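Local coordinates for conserved hypothetical protein TM1158 (Thermotoga maritima, PDB 1O1Y), which is probably a glutamine amidotransferase of class I, an enzyme type that takes ammonia from glutamine and passes it to an acceptor substrate, at residues Trp125-Lys130 / Arg143-Gln148; Gly120-Trp125 / Glu167-Gln172. All coordinates share one frame; numbering follows the deposited sequence.

Contact 1 of 2, residues Trp125-Lys130 / Arg143-Gln148. With SO4 (sulfate ion), chain E; SO4 (sulfate ion), chain H.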
loop_
_atom_site.group_PDB
_atom_site.type_symbol
_atom_site.label_atom_id
_atom_site.label_comp_id
_atom_site.label_asym_id
_atom_site.label_seq_id
_atom_site.Cartn_x
_atom_site.Cartn_y
_atom_site.Cartn_z
ATOM N N TRP A 125 3.548 14.551 4.679
ATOM C CA TRP A 125 2.411 14.767 3.787
ATOM C C TRP A 125 2.875 15.478 2.515
ATOM O O TRP A 125 3.564 16.502 2.593
ATOM C CB TRP A 125 1.351 15.590 4.552
ATOM C CG TRP A 125 0.665 14.768 5.593
ATOM C CD1 TRP A 125 0.966 14.700 6.919
ATOM C CD2 TRP A 125 -0.443 13.886 5.387
ATOM N NE1 TRP A 125 0.101 13.822 7.549
ATOM C CE2 TRP A 125 -0.770 13.318 6.633
ATOM C CE3 TRP A 125 -1.210 13.541 4.290
ATOM C CZ2 TRP A 125 -1.810 12.423 6.794
ATOM C CZ3 TRP A 125 -2.239 12.664 4.440
ATOM C CH2 TRP A 125 -2.542 12.114 5.705
ATOM N N TYR A 126 2.569 14.893 1.359
ATOM C CA TYR A 126 3.070 15.365 0.076
ATOM C C TYR A 126 1.959 15.264 -0.935
ATOM O O TYR A 126 1.087 14.436 -0.825
ATOM C CB TYR A 126 4.255 14.498 -0.432
ATOM C CG TYR A 126 5.522 14.511 0.421
ATOM C CD1 TYR A 126 5.604 13.808 1.602
ATOM C CD2 TYR A 126 6.658 15.199 0.020
ATOM C CE1 TYR A 126 6.714 13.831 2.362
ATOM C CE2 TYR A 126 7.816 15.198 0.788
ATOM C CZ TYR A 126 7.841 14.494 1.962
ATOM O OH TYR A 126 8.988 14.488 2.759
ATOM N N PHE A 127 2.055 16.074 -1.978
ATOM C CA PHE A 127 1.204 15.880 -3.166
ATOM C C PHE A 127 1.680 14.747 -4.081
ATOM O O PHE A 127 2.881 14.555 -4.306
ATOM C CB PHE A 127 1.164 17.174 -3.986
ATOM C CG PHE A 127 0.327 18.278 -3.360
ATOM C CD1 PHE A 127 -1.003 18.102 -3.127
ATOM C CD2 PHE A 127 0.893 19.489 -3.026
ATOM C CE1 PHE A 127 -1.798 19.115 -2.572
ATOM C CE2 PHE A 127 0.100 20.487 -2.440
ATOM C CZ PHE A 127 -1.237 20.281 -2.227
ATOM N N VAL A 128 0.706 14.067 -4.678
ATOM C CA VAL A 128 0.868 13.216 -5.832
ATOM C C VAL A 128 -0.143 13.709 -6.840
ATOM O O VAL A 128 -1.165 14.318 -6.503
ATOM C CB VAL A 128 0.612 11.712 -5.553
ATOM C CG1 VAL A 128 1.732 11.179 -4.647
ATOM C CG2 VAL A 128 -0.752 11.442 -4.978
ATOM N N GLU A 129 0.171 13.482 -8.098
ATOM C CA GLU A 129 -0.681 13.910 -9.186
ATOM C C GLU A 129 -1.115 12.675 -10.030
ATOM O O GLU A 129 -0.339 11.717 -10.292
ATOM C CB GLU A 129 0.063 14.936 -10.058
ATOM C CG GLU A 129 0.549 16.192 -9.300
ATOM C CD GLU A 129 1.836 16.026 -8.531
ATOM O OE1 GLU A 129 2.749 15.315 -9.001
ATOM O OE2 GLU A 129 1.931 16.622 -7.396
ATOM N N LYS A 130 -2.367 12.685 -10.415
ATOM C CA LYS A 130 -2.997 11.606 -11.156
ATOM C C LYS A 130 -2.872 11.788 -12.651
ATOM O O LYS A 130 -3.306 12.766 -13.196
ATOM C CB LYS A 130 -4.453 11.415 -10.712
ATOM C CG LYS A 130 -5.112 10.100 -11.244
ATOM C CD LYS A 130 -6.595 9.936 -10.895
ATOM C CE LYS A 130 -7.525 10.636 -11.821
ATOM N NZ LYS A 130 -8.960 10.269 -11.584
ATOM N N ARG A 143 -4.834 16.257 -8.161
ATOM C CA ARG A 143 -3.735 16.566 -7.248
ATOM C C ARG A 143 -4.211 16.303 -5.839
ATOM O O ARG A 143 -5.221 16.871 -5.425
ATOM C CB ARG A 143 -3.352 18.006 -7.475
ATOM C CG ARG A 143 -2.260 18.691 -6.625
ATOM C CD ARG A 143 -2.239 20.151 -7.014
ATOM N NE ARG A 143 -1.324 21.064 -6.333
ATOM C CZ ARG A 143 -1.681 21.947 -5.448
ATOM N NH1 ARG A 143 -0.753 22.733 -4.945
ATOM N NH2 ARG A 143 -2.945 22.028 -4.991
ATOM N N LEU A 144 -3.515 15.423 -5.128
ATOM C CA LEU A 144 -4.026 14.822 -3.871
ATOM C C LEU A 144 -2.894 14.870 -2.839
ATOM O O LEU A 144 -1.763 14.435 -3.127
ATOM C CB LEU A 144 -4.437 13.343 -4.149
ATOM C CG LEU A 144 -5.110 12.563 -2.993
ATOM C CD1 LEU A 144 -6.462 13.161 -2.551
ATOM C CD2 LEU A 144 -5.299 11.132 -3.386
ATOM N N ARG A 145 -3.220 15.315 -1.632
ATOM C CA ARG A 145 -2.288 15.231 -0.516
ATOM C C ARG A 145 -2.388 13.875 0.142
ATOM O O ARG A 145 -3.463 13.425 0.523
ATOM C CB ARG A 145 -2.589 16.322 0.482
ATOM C CG ARG A 145 -1.503 16.511 1.470
ATOM C CD ARG A 145 -1.757 17.679 2.450
ATOM N NE ARG A 145 -1.591 18.980 1.809
ATOM C CZ ARG A 145 -2.571 19.813 1.469
ATOM N NH1 ARG A 145 -3.858 19.518 1.696
ATOM N NH2 ARG A 145 -2.262 20.987 0.928
ATOM N N VAL A 146 -1.246 13.195 0.221
ATOM C CA VAL A 146 -1.167 11.841 0.748
ATOM C C VAL A 146 0.008 11.683 1.718
ATOM O O VAL A 146 0.926 12.551 1.810
ATOM C CB VAL A 146 -1.019 10.806 -0.392
ATOM C CG1 VAL A 146 -2.160 10.906 -1.354
ATOM C CG2 VAL A 146 0.338 10.939 -1.074
ATOM N N PHE A 147 -0.023 10.596 2.477
ATOM C CA PHE A 147 1.017 10.362 3.482
ATOM C C PHE A 147 2.103 9.388 2.949
ATOM O O PHE A 147 1.815 8.339 2.379
ATOM C CB PHE A 147 0.410 9.808 4.743
ATOM C CG PHE A 147 1.389 9.567 5.841
ATOM C CD1 PHE A 147 2.085 10.613 6.420
ATOM C CD2 PHE A 147 1.564 8.273 6.341
ATOM C CE1 PHE A 147 2.985 10.354 7.486
ATOM C CE2 PHE A 147 2.429 8.021 7.376
ATOM C CZ PHE A 147 3.159 9.065 7.934
ATOM N N GLN A 148 3.342 9.787 3.120
ATOM C CA GLN A 148 4.501 9.064 2.593
ATOM C C GLN A 148 5.415 8.679 3.717
ATOM O O GLN A 148 5.637 9.448 4.678
ATOM C CB GLN A 148 5.329 9.950 1.651
ATOM C CG GLN A 148 4.564 10.389 0.395
ATOM C CD GLN A 148 4.521 9.325 -0.678
ATOM O OE1 GLN A 148 4.768 8.141 -0.418
ATOM N NE2 GLN A 148 4.206 9.750 -1.914
HETATM S S SO4 E . -2.558 24.188 -1.734
HETATM O O1 SO4 E . -2.990 25.548 -1.503
HETATM O O2 SO4 E . -3.548 23.497 -2.507
HETATM O O3 SO4 E . -2.311 23.475 -0.492
HETATM O O4 SO4 E . -1.255 24.244 -2.357
HETATM S S SO4 H . -7.457 22.236 0.773
HETATM O O1 SO4 H . -8.264 23.149 1.577
HETATM O O2 SO4 H . -8.320 21.306 0.056
HETATM O O3 SO4 H . -6.518 21.391 1.539
HETATM O O4 SO4 H . -6.791 23.028 -0.243
HETATM O O HOH W 1 1.798 18.636 1.980
HETATM O O HOH W 2 4.626 12.427 -3.127
#
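Tyr126 and Val146 exchange two backbone hydrogen bonds, Tyr126 N to Val146 O at 2.9 Å and Val146 N to Tyr126 O at 2.8 Å, and Val128 pairs with Leu144 in the same manner. Phe127 CA, between the two pairs, turns its hydrogen to Leu144 O, and Trp125 CA, just beyond the first pair, does the same to Val146 O. The strands form an antiparallel hairpin, closed by a long irregular loop, within the mixed sheet of the class I glutamine amidotransferase fold.

Two aromatic contacts lie on one face. Arg143, its CG anti to the backbone N (chi1 177°) and its chain extended, lays its guanidinium flat over the Phe127 ring, planes 21° apart, with CZ 4.0 Å from the ring centroid in a cation-pi contact. Its NH1 and NH2 grip one sulfate, NH2 reaching O2 at 2.9 Å. Further along, Phe147 CB sits over the six-membered ring of Trp125, 3.8 Å from its centroid, while Trp125 NE1 bonds to Leu214 O.

On the other face Val128 CG1 meets Val146 CG2 at 3.8 Å. Beside them Gln148 CG touches Tyr126 CD1, and Gln148 NE2, bonded to Gln172, also gives a hydrogen bond to a water held by Phe127 O.

Contact 2 of 2, residues Gly120-Trp125 / Glu167-Gln172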
loop_
_atom_site.group_PDB
_atom_site.type_symbol
_atom_site.label_atom_id
_atom_site.label_comp_id
_atom_site.label_asym_id
_atom_site.label_seq_id
_atom_site.Cartn_x
_atom_site.Cartn_y
_atom_site.Cartn_z
ATOM N N GLY A 120 15.845 12.251 -2.013
ATOM C CA GLY A 120 15.543 12.223 -0.592
ATOM C C GLY A 120 14.356 11.350 -0.227
ATOM O O GLY A 120 13.572 10.926 -1.085
ATOM N N GLU A 121 14.248 11.051 1.056
ATOM C CA GLU A 121 13.105 10.310 1.561
ATOM C C GLU A 121 11.868 11.213 1.590
ATOM O O GLU A 121 11.972 12.433 1.722
ATOM C CB GLU A 121 13.347 9.815 2.973
ATOM C CG GLU A 121 14.408 8.750 3.130
ATOM C CD GLU A 121 14.481 8.251 4.563
ATOM O OE1 GLU A 121 14.209 7.063 4.847
ATOM O OE2 GLU A 121 14.760 9.081 5.418
ATOM N N GLU A 122 10.711 10.598 1.461
ATOM C CA GLU A 122 9.442 11.259 1.686
ATOM C C GLU A 122 8.858 10.710 2.977
ATOM O O GLU A 122 8.452 9.548 3.040
ATOM C CB GLU A 122 8.510 11.008 0.504
ATOM C CG GLU A 122 8.887 11.756 -0.779
ATOM C CD GLU A 122 7.849 11.587 -1.887
ATOM O OE1 GLU A 122 7.401 10.442 -2.171
ATOM O OE2 GLU A 122 7.473 12.596 -2.529
ATOM N N ILE A 123 8.873 11.530 4.030
ATOM C CA ILE A 123 8.283 11.148 5.288
ATOM C C ILE A 123 7.394 12.316 5.693
ATOM O O ILE A 123 7.876 13.398 6.021
ATOM C CB ILE A 123 9.302 10.872 6.369
ATOM C CG1 ILE A 123 10.244 9.746 5.941
ATOM C CG2 ILE A 123 8.557 10.539 7.683
ATOM C CD1 ILE A 123 11.381 9.486 6.918
ATOM N N GLY A 124 6.093 12.105 5.595
ATOM C CA GLY A 124 5.155 13.188 5.845
ATOM C C GLY A 124 4.110 13.340 4.782
ATOM O O GLY A 124 3.850 12.419 4.038
ATOM N N TRP A 125 3.548 14.551 4.679
ATOM C CA TRP A 125 2.411 14.767 3.787
ATOM C C TRP A 125 2.875 15.478 2.515
ATOM O O TRP A 125 3.564 16.502 2.593
ATOM C CB TRP A 125 1.351 15.590 4.552
ATOM C CG TRP A 125 0.665 14.768 5.593
ATOM C CD1 TRP A 125 0.966 14.700 6.919
ATOM C CD2 TRP A 125 -0.443 13.886 5.387
ATOM N NE1 TRP A 125 0.101 13.822 7.549
ATOM C CE2 TRP A 125 -0.770 13.318 6.633
ATOM C CE3 TRP A 125 -1.210 13.541 4.290
ATOM C CZ2 TRP A 125 -1.810 12.423 6.794
ATOM C CZ3 TRP A 125 -2.239 12.664 4.440
ATOM C CH2 TRP A 125 -2.542 12.114 5.705
ATOM N N GLU A 167 6.441 15.351 -7.792
ATOM C CA GLU A 167 7.623 16.137 -8.021
ATOM C C GLU A 167 8.927 15.406 -7.684
ATOM O O GLU A 167 9.881 15.468 -8.459
ATOM C CB GLU A 167 7.511 17.470 -7.301
ATOM C CG GLU A 167 8.476 18.489 -7.848
ATOM C CD GLU A 167 8.101 19.876 -7.426
ATOM O OE1 GLU A 167 8.526 20.256 -6.315
ATOM O OE2 GLU A 167 7.367 20.557 -8.184
ATOM N N LYS A 168 8.996 14.703 -6.555
ATOM C CA LYS A 168 10.228 14.011 -6.202
ATOM C C LYS A 168 10.467 12.676 -6.923
ATOM O O LYS A 168 11.633 12.320 -7.216
ATOM C CB LYS A 168 10.324 13.795 -4.687
ATOM C CG LYS A 168 10.587 15.079 -3.918
ATOM C CD LYS A 168 10.300 14.960 -2.418
ATOM C CE LYS A 168 11.490 14.549 -1.601
ATOM N NZ LYS A 168 12.585 15.584 -1.541
ATOM N N TYR A 169 9.384 11.944 -7.194
ATOM C CA TYR A 169 9.431 10.567 -7.715
ATOM C C TYR A 169 8.435 10.422 -8.851
ATOM O O TYR A 169 7.206 10.633 -8.705
ATOM C CB TYR A 169 9.226 9.508 -6.576
ATOM C CG TYR A 169 10.395 9.586 -5.668
ATOM C CD1 TYR A 169 11.638 9.161 -6.114
ATOM C CD2 TYR A 169 10.319 10.202 -4.433
ATOM C CE1 TYR A 169 12.768 9.337 -5.357
ATOM C CE2 TYR A 169 11.481 10.366 -3.634
ATOM C CZ TYR A 169 12.703 9.905 -4.123
ATOM O OH TYR A 169 13.905 10.014 -3.470
ATOM N N GLU A 170 8.976 10.079 -10.015
ATOM C CA GLU A 170 8.152 9.924 -11.204
ATOM C C GLU A 170 7.087 8.830 -10.998
ATOM O O GLU A 170 5.958 8.925 -11.512
ATOM C CB GLU A 170 9.023 9.548 -12.403
ATOM C CG GLU A 170 8.224 9.486 -13.699
ATOM C CD GLU A 170 9.104 9.391 -14.935
ATOM O OE1 GLU A 170 10.130 8.692 -14.874
ATOM O OE2 GLU A 170 8.768 10.006 -15.973
ATOM N N ASN A 171 7.457 7.773 -10.281
ATOM C CA ASN A 171 6.566 6.611 -10.143
ATOM C C ASN A 171 5.987 6.476 -8.742
ATOM O O ASN A 171 6.642 6.008 -7.832
ATOM C CB ASN A 171 7.304 5.346 -10.586
ATOM C CG ASN A 171 7.821 5.448 -11.988
ATOM O OD1 ASN A 171 7.078 5.828 -12.909
ATOM N ND2 ASN A 171 9.099 5.082 -12.193
ATOM N N GLN A 172 4.765 6.964 -8.587
ATOM C CA GLN A 172 4.071 6.915 -7.287
ATOM C C GLN A 172 3.002 5.856 -7.248
ATOM O O GLN A 172 2.583 5.448 -6.165
ATOM C CB GLN A 172 3.503 8.293 -6.965
ATOM C CG GLN A 172 4.616 9.274 -6.511
ATOM C CD GLN A 172 5.102 9.083 -5.090
ATOM O OE1 GLN A 172 4.593 8.209 -4.378
ATOM N NE2 GLN A 172 6.086 9.915 -4.664
HETATM O O HOH W 3 13.283 14.668 0.944
HETATM O O HOH W 4 7.138 14.739 -4.330
#
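Glu122 reaches from strand 122-123 into the 167-172 loop, whose Lys168, Tyr169 and Gln172 surround its side chain. From CB, which heads toward the loop, CG runs anti to the carbonyl carbon (chi1 -72°) and the rest of the chain is extended. Glu122 CG packs on the aliphatic part of Lys168, 3.9 Å from Lys168 CD, the two chains running alongside each other in opposite senses. Beyond it, Glu122 CD comes to the edge of the Tyr169 ring, 3.8 Å from Tyr169 CD2, with the carboxylate plane turned 74° from the ring.

At the tip the oxygens part company. Glu122 OE1 offers its syn lone pair to Gln172 NE2 at 2.9 Å, close to the plane of that amide, and is also bonded to His150 NE2. Glu122 OE2 takes a hydrogen bond from a water at 2.8 Å, which in turn accepts one from Lys168 N. The ammonium of Lys168 makes no salt bridge here: its NZ stays 6.0 Å from Glu122 OE2 and turns to Asn119 O and to a second water bound to Glu121 O. Cutting Glu122 back to an alanine is likely to leave His150 NE2 and Gln172 NE2 without their shared acceptor and to open a gap beside the Lys168 chain and the Tyr169 edge.

The other direct bond is from Tyr169 OH, which is also bonded to Asn119 N, to Gly120 O at 2.6 Å, the hydroxyl tilted from the carbonyl plane. The Glu122 carboxylate thus ties strand 122-123, at one edge of the mixed sheet, to the irregular loop between strands 161-165 and 173-176, and the Tyr169 hydroxyl ties the turn just before that strand to the same loop, within the class I glutamine amidotransferase fold.

How the contacts relate
Contacts 1 and 2 lie about 9 Å apart between centres and share Trp125: the chain turns at Gly124, passing from strand 122-123 into strand 125-130. Strand 143-150 lies between these two in the sheet, and Gln148 joins the contacts from it. Its backbone N is 2.8 Å from Gly124 O, and its NE2 is 2.9 Å from Gln172 OE1, both probable hydrogen bonds. In sequence, the hairpin of contact 1 falls between the two segments of contact 2. Sulfates occur near both, bound at contact 1 and about 5 Å from the Glu121 side chain at contact 2, but probably come from the crystallisation liquor and do not by themselves mark an active site.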